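Local coordinates for tyrocidine synthase 2 (Brevibacillus parabrevis, PDB 6TA8), which belongs to the large modular synthases and is represented here by its condensation domain, a two-lobed fold of helices and sheets, at residues Pro39-Phe44 and Ile97-Arg102; Thr50-Trp55 and Tyr90-Gly95. One frame throughout, in Å; residues are numbered along the deposited sequence.

Contact 1: Pro39-Phe44 and Ile97-Arg102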
loop_
_atom_site.group_PDB
_atom_site.type_symbol
_atom_site.label_atom_id
_atom_site.label_comp_id
_atom_site.label_asym_id
_atom_site.label_seq_id
_atom_site.Cartn_x
_atom_site.Cartn_y
_atom_site.Cartn_z
ATOM N N PRO A 39 0.267 11.632 -8.973
ATOM C CA PRO A 39 -0.295 10.638 -9.908
ATOM C C PRO A 39 -1.161 9.582 -9.242
ATOM O O PRO A 39 -2.218 9.230 -9.782
ATOM C CB PRO A 39 0.957 10.023 -10.548
ATOM C CG PRO A 39 1.967 11.104 -10.488
ATOM C CD PRO A 39 1.707 11.845 -9.205
ATOM N N ILE A 40 -0.745 9.061 -8.086
ATOM C CA ILE A 40 -1.552 8.049 -7.412
ATOM C C ILE A 40 -2.826 8.669 -6.852
ATOM O O ILE A 40 -3.839 7.977 -6.682
ATOM C CB ILE A 40 -0.724 7.345 -6.320
ATOM C CG1 ILE A 40 -1.437 6.081 -5.836
ATOM C CG2 ILE A 40 -0.439 8.288 -5.159
ATOM C CD1 ILE A 40 -1.762 5.099 -6.940
ATOM N N GLN A 41 -2.809 9.972 -6.568
ATOM C CA GLN A 41 -4.025 10.656 -6.152
ATOM C C GLN A 41 -4.946 10.914 -7.337
ATOM O O GLN A 41 -6.170 10.785 -7.215
ATOM C CB GLN A 41 -3.674 11.965 -5.445
ATOM C CG GLN A 41 -3.136 11.776 -4.036
ATOM C CD GLN A 41 -2.619 13.066 -3.433
ATOM O OE1 GLN A 41 -2.213 13.980 -4.150
ATOM N NE2 GLN A 41 -2.631 13.146 -2.107
ATOM N N LYS A 42 -4.375 11.276 -8.489
ATOM C CA LYS A 42 -5.176 11.436 -9.699
ATOM C C LYS A 42 -5.801 10.114 -10.121
ATOM O O LYS A 42 -6.948 10.079 -10.585
ATOM C CB LYS A 42 -4.314 12.001 -10.829
ATOM C CG LYS A 42 -4.356 13.512 -10.968
ATOM C CD LYS A 42 -3.806 13.943 -12.320
ATOM C CE LYS A 42 -4.011 15.429 -12.562
ATOM N NZ LYS A 42 -3.122 16.259 -11.703
ATOM N N TRP A 43 -5.058 9.015 -9.973
ATOM C CA TRP A 43 -5.583 7.703 -10.335
ATOM C C TRP A 43 -6.770 7.312 -9.464
ATOM O O TRP A 43 -7.673 6.606 -9.928
ATOM C CB TRP A 43 -4.470 6.657 -10.231
ATOM C CG TRP A 43 -4.948 5.239 -10.255
ATOM C CD1 TRP A 43 -5.148 4.461 -11.358
ATOM C CD2 TRP A 43 -5.274 4.422 -9.124
ATOM N NE1 TRP A 43 -5.584 3.213 -10.985
ATOM C CE2 TRP A 43 -5.670 3.163 -9.618
ATOM C CE3 TRP A 43 -5.275 4.635 -7.742
ATOM C CZ2 TRP A 43 -6.062 2.122 -8.779
ATOM C CZ3 TRP A 43 -5.663 3.598 -6.911
ATOM C CH2 TRP A 43 -6.051 2.359 -7.432
ATOM N N PHE A 44 -6.790 7.761 -8.208
ATOM C CA PHE A 44 -7.899 7.429 -7.319
ATOM C C PHE A 44 -9.185 8.121 -7.754
ATOM O O PHE A 44 -10.261 7.513 -7.737
ATOM C CB PHE A 44 -7.543 7.803 -5.879
ATOM C CG PHE A 44 -8.695 7.700 -4.919
ATOM C CD1 PHE A 44 -9.069 6.475 -4.393
ATOM C CD2 PHE A 44 -9.399 8.830 -4.534
ATOM C CE1 PHE A 44 -10.126 6.378 -3.507
ATOM C CE2 PHE A 44 -10.459 8.740 -3.650
ATOM C CZ PHE A 44 -10.822 7.511 -3.136
ATOM N N ILE A 97 -11.194 18.621 -8.632
ATOM C CA ILE A 97 -10.881 18.291 -7.246
ATOM C C ILE A 97 -9.714 19.151 -6.790
ATOM O O ILE A 97 -8.720 19.309 -7.511
ATOM C CB ILE A 97 -10.564 16.791 -7.089
ATOM C CG1 ILE A 97 -11.773 15.944 -7.494
ATOM C CG2 ILE A 97 -10.152 16.476 -5.658
ATOM C CD1 ILE A 97 -11.716 15.420 -8.917
ATOM N N LYS A 98 -9.834 19.713 -5.589
ATOM C CA LYS A 98 -8.822 20.591 -5.017
ATOM C C LYS A 98 -8.521 20.125 -3.602
ATOM O O LYS A 98 -9.410 20.133 -2.744
ATOM C CB LYS A 98 -9.299 22.048 -5.022
ATOM C CG LYS A 98 -8.461 23.002 -4.189
ATOM C CD LYS A 98 -9.075 24.397 -4.188
ATOM C CE LYS A 98 -8.297 25.356 -3.301
ATOM N NZ LYS A 98 -8.867 26.732 -3.327
ATOM N N GLN A 99 -7.280 19.708 -3.360
ATOM C CA GLN A 99 -6.846 19.297 -2.031
ATOM C C GLN A 99 -6.101 20.445 -1.363
ATOM O O GLN A 99 -5.206 21.049 -1.966
ATOM C CB GLN A 99 -5.970 18.042 -2.087
ATOM C CG GLN A 99 -4.702 18.156 -2.917
ATOM C CD GLN A 99 -3.649 17.125 -2.534
ATOM O OE1 GLN A 99 -3.845 16.327 -1.617
ATOM N NE2 GLN A 99 -2.524 17.142 -3.237
ATOM N N ILE A 100 -6.486 20.755 -0.129
ATOM C CA ILE A 100 -5.888 21.837 0.643
ATOM C C ILE A 100 -5.347 21.261 1.941
ATOM O O ILE A 100 -6.065 20.556 2.661
ATOM C CB ILE A 100 -6.896 22.963 0.940
ATOM C CG1 ILE A 100 -7.752 23.268 -0.289
ATOM C CG2 ILE A 100 -6.170 24.214 1.407
ATOM C CD1 ILE A 100 -8.880 24.234 -0.003
ATOM N N ASN A 101 -4.086 21.561 2.239
ATOM C CA ASN A 101 -3.503 21.222 3.531
ATOM C C ASN A 101 -3.926 22.290 4.533
ATOM O O ASN A 101 -3.423 23.417 4.499
ATOM C CB ASN A 101 -1.985 21.126 3.429
ATOM C CG ASN A 101 -1.392 20.174 4.450
ATOM O OD1 ASN A 101 -0.424 19.468 4.167
ATOM N ND2 ASN A 101 -1.972 20.150 5.645
ATOM N N ARG A 102 -4.858 21.946 5.414
ATOM C CA ARG A 102 -5.344 22.907 6.388
ATOM C C ARG A 102 -4.312 23.120 7.494
ATOM O O ARG A 102 -3.400 22.313 7.700
ATOM C CB ARG A 102 -6.672 22.442 6.987
ATOM C CG ARG A 102 -7.829 22.439 5.997
ATOM C CD ARG A 102 -9.038 23.175 6.556
ATOM N NE ARG A 102 -10.235 22.962 5.747
ATOM C CZ ARG A 102 -10.574 23.706 4.699
ATOM N NH1 ARG A 102 -9.805 24.721 4.326
ATOM N NH2 ARG A 102 -11.683 23.439 4.024
#
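Q41, in the first turn of helix 39-46, and Q99, on strand 98-101, face each other with their CA atoms 10.0 Å apart, so the two backbones stand well clear and the two segments meet only through the side chains of Q41 and Q99. Both chains run extended beyond CG and cross at about a right angle, with the amide planes 82° apart. OE1 of Q41 lies 3.3 Å from NE2 of Q99, and NE2 of Q41 is 3.4 Å from OE1 of Q99. The chi1 of Q99, 59°, sets its CG between the backbone N and the carbonyl carbon, from where the chain reaches out to the helix. Y90 of strand 88-91 packs against both glutamines. Both amides also have backbone partners nearby. Q41 OE1 accepts a hydrogen bond from the N of T38, just ahead of the helix, while its NE2 donates to the carbonyl of L165 in the HHxxxDG signature of the condensation family. NE2 of Q99 makes a weak hydrogen bond to the O of A36. The contact thus sets the start of the helix against the middle strand of the antiparallel sheet 33-35, 98-101, 88-91. With its oxygen held by an N-H and its nitrogen by a carbonyl, the buried amide of Q41 has its flip fixed, and each glutamine brings a donor and an acceptor to an interface containing no formal charge.

Contact 2: Thr50-Trp55 and Tyr90-Gly95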
loop_
_atom_site.group_PDB
_atom_site.type_symbol
_atom_site.label_atom_id
_atom_site.label_comp_id
_atom_site.label_asym_id
_atom_site.label_seq_id
_atom_site.Cartn_x
_atom_site.Cartn_y
_atom_site.Cartn_z
ATOM N N THR A 50 -17.485 4.509 -5.988
ATOM C CA THR A 50 -18.705 4.754 -5.232
ATOM C C THR A 50 -18.361 4.820 -3.750
ATOM O O THR A 50 -17.651 3.952 -3.232
ATOM C CB THR A 50 -19.737 3.658 -5.494
ATOM O OG1 THR A 50 -19.979 3.554 -6.903
ATOM C CG2 THR A 50 -21.047 3.976 -4.782
ATOM N N ASP A 51 -18.858 5.855 -3.074
ATOM C CA ASP A 51 -18.500 6.133 -1.683
ATOM C C ASP A 51 -16.983 6.225 -1.531
ATOM O O ASP A 51 -16.368 5.536 -0.713
ATOM C CB ASP A 51 -19.086 5.083 -0.736
ATOM C CG ASP A 51 -20.555 4.810 -0.996
ATOM O OD1 ASP A 51 -21.310 5.776 -1.244
ATOM O OD2 ASP A 51 -20.954 3.630 -0.953
ATOM N N ARG A 52 -16.374 7.094 -2.343
ATOM C CA ARG A 52 -14.925 7.256 -2.335
ATOM C C ARG A 52 -14.390 7.737 -0.992
ATOM O O ARG A 52 -13.172 7.712 -0.785
ATOM C CB ARG A 52 -14.503 8.226 -3.440
ATOM C CG ARG A 52 -14.992 9.647 -3.233
ATOM C CD ARG A 52 -14.818 10.482 -4.487
ATOM N NE ARG A 52 -14.947 11.908 -4.202
ATOM C CZ ARG A 52 -15.075 12.850 -5.129
ATOM N NH1 ARG A 52 -15.093 12.524 -6.415
ATOM N NH2 ARG A 52 -15.186 14.122 -4.772
ATOM N N HIS A 53 -15.263 8.175 -0.081
ATOM C CA HIS A 53 -14.832 8.507 1.271
ATOM C C HIS A 53 -14.557 7.264 2.105
ATOM O O HIS A 53 -13.938 7.373 3.170
ATOM C CB HIS A 53 -15.888 9.368 1.961
ATOM C CG HIS A 53 -17.188 8.661 2.183
ATOM N ND1 HIS A 53 -18.180 8.607 1.228
ATOM C CD2 HIS A 53 -17.654 7.967 3.249
ATOM C CE1 HIS A 53 -19.202 7.915 1.696
ATOM N NE2 HIS A 53 -18.910 7.515 2.921
ATOM N N HIS A 54 -15.005 6.096 1.654
ATOM C CA HIS A 54 -14.768 4.824 2.334
ATOM C C HIS A 54 -13.758 4.045 1.493
ATOM O O HIS A 54 -14.126 3.254 0.622
ATOM C CB HIS A 54 -16.067 4.046 2.525
ATOM C CG HIS A 54 -15.948 2.902 3.483
ATOM N ND1 HIS A 54 -17.027 2.128 3.855
ATOM C CD2 HIS A 54 -14.879 2.400 4.144
ATOM C CE1 HIS A 54 -16.627 1.198 4.703
ATOM N NE2 HIS A 54 -15.328 1.341 4.896
ATOM N N TRP A 55 -12.477 4.278 1.769
ATOM C CA TRP A 55 -11.378 3.693 1.012
ATOM C C TRP A 55 -10.087 3.916 1.787
ATOM O O TRP A 55 -9.225 4.688 1.358
ATOM C CB TRP A 55 -11.293 4.321 -0.381
ATOM C CG TRP A 55 -10.793 3.399 -1.451
ATOM C CD1 TRP A 55 -11.516 2.461 -2.127
ATOM C CD2 TRP A 55 -9.463 3.339 -1.981
ATOM N NE1 TRP A 55 -10.718 1.814 -3.039
ATOM C CE2 TRP A 55 -9.453 2.334 -2.970
ATOM C CE3 TRP A 55 -8.279 4.031 -1.713
ATOM C CZ2 TRP A 55 -8.307 2.007 -3.691
ATOM C CZ3 TRP A 55 -7.142 3.705 -2.431
ATOM C CH2 TRP A 55 -7.165 2.703 -3.407
ATOM N N TYR A 90 -10.442 17.553 0.764
ATOM C CA TYR A 90 -10.591 17.507 -0.686
ATOM C C TYR A 90 -11.927 18.126 -1.070
ATOM O O TYR A 90 -12.978 17.663 -0.617
ATOM C CB TYR A 90 -10.498 16.067 -1.201
ATOM C CG TYR A 90 -9.141 15.432 -0.992
ATOM C CD1 TYR A 90 -8.772 14.924 0.247
ATOM C CD2 TYR A 90 -8.228 15.343 -2.034
ATOM C CE1 TYR A 90 -7.532 14.347 0.442
ATOM C CE2 TYR A 90 -6.986 14.765 -1.848
ATOM C CZ TYR A 90 -6.642 14.272 -0.609
ATOM O OH TYR A 90 -5.406 13.698 -0.421
ATOM N N LYS A 91 -11.889 19.154 -1.911
ATOM C CA LYS A 91 -13.091 19.853 -2.334
ATOM C C LYS A 91 -13.343 19.632 -3.820
ATOM O O LYS A 91 -12.408 19.549 -4.621
ATOM C CB LYS A 91 -12.987 21.349 -2.034
ATOM C CG LYS A 91 -13.031 21.665 -0.550
ATOM C CD LYS A 91 -12.715 23.122 -0.269
ATOM C CE LYS A 91 -13.517 23.626 0.922
ATOM N NZ LYS A 91 -13.687 22.572 1.961
ATOM N N GLN A 92 -14.623 19.543 -4.182
ATOM C CA GLN A 92 -15.009 19.299 -5.569
ATOM C C GLN A 92 -15.631 20.545 -6.192
ATOM O O GLN A 92 -16.817 20.549 -6.540
ATOM C CB GLN A 92 -15.981 18.118 -5.646
ATOM C CG GLN A 92 -16.077 17.461 -7.014
ATOM C CD GLN A 92 -16.445 15.994 -6.920
ATOM O OE1 GLN A 92 -15.626 15.119 -7.203
ATOM N NE2 GLN A 92 -17.676 15.717 -6.508
ATOM N N GLU A 93 -14.842 21.605 -6.348
ATOM C CA GLU A 93 -15.340 22.864 -6.887
ATOM C C GLU A 93 -15.272 22.850 -8.410
ATOM O O GLU A 93 -14.244 22.481 -8.988
ATOM C CB GLU A 93 -14.536 24.042 -6.333
ATOM C CG GLU A 93 -14.301 23.983 -4.831
ATOM C CD GLU A 93 -14.745 25.246 -4.118
ATOM O OE1 GLU A 93 -15.905 25.665 -4.317
ATOM O OE2 GLU A 93 -13.938 25.815 -3.354
ATOM N N ASP A 94 -16.371 23.253 -9.054
ATOM C CA ASP A 94 -16.460 23.338 -10.514
ATOM C C ASP A 94 -16.186 21.994 -11.184
ATOM O O ASP A 94 -15.734 21.941 -12.332
ATOM C CB ASP A 94 -15.514 24.410 -11.067
ATOM C CG ASP A 94 -15.937 25.814 -10.684
ATOM O OD1 ASP A 94 -16.967 25.957 -9.995
ATOM O OD2 ASP A 94 -15.237 26.774 -11.072
ATOM N N GLY A 95 -16.462 20.898 -10.480
ATOM C CA GLY A 95 -16.213 19.566 -10.980
ATOM C C GLY A 95 -14.808 19.056 -10.730
ATOM O O GLY A 95 -14.626 17.855 -10.501
#
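R52 stretches across to Q92 and directs both terminal nitrogens of its guanidinium group at one acceptor, OE1. NH1 donates to OE1 of Q92 at 2.8 Å, with an N-H...O angle of 138°; NH2 reaches the same oxygen at 2.7 Å in a bond that is weak. OE1 thus sits at the edge of the guanidinium, almost in its plane, and takes two bent bonds instead of one straight one. The NH1 donor is tilted 20° from the carbonyl plane of Q92, and the amide itself is turned 74° against the guanidinium. Its nitrogen is no partner: NE2 of Q92 lies 3.4 Å from R52 NH2, two donors side by side. Q92, at the protein surface, comes directly after strand 88-91, where the chain leaves the first arm of the beta hairpin formed with strand 98-101, whereas R52 belongs to a type I turn, D51 to H54, closed by a hydrogen bond of 2.8 Å from H54 N to D51 O. Other polar atoms of the turn region are met from elsewhere. The carbonyl of R52 receives NE2 of H163, in the HHxxxDG signature, D51 OD2 pairs with S412 OG, and H54 NE2 with the carbonyl of Q409. Extended from CG to NE, the R52 chain also packs on F44 and F45 of helix 39-46.

The centres of contacts 1 and 2 are 10 Å apart, on the same side of the chain's centre and within one condensation domain. Along the chain they are nested: 39-44, 50-55, 90-95, then 97-102. Segment 90-95 starts at the end of strand 88-91 and runs into the hairpin loop, and 97-102 contains strand 98-101, its antiparallel neighbour; the two are joined where K98 N meets K91 O at 2.8 Å, a probable hydrogen bond. The earlier pair is helix 39-46 and the loop that follows it. Consecutive pieces of chain therefore lie against one hairpin: the helix at strand 98-101, in a buried contact, and the succeeding loop just after strand 88-91, in a surface one.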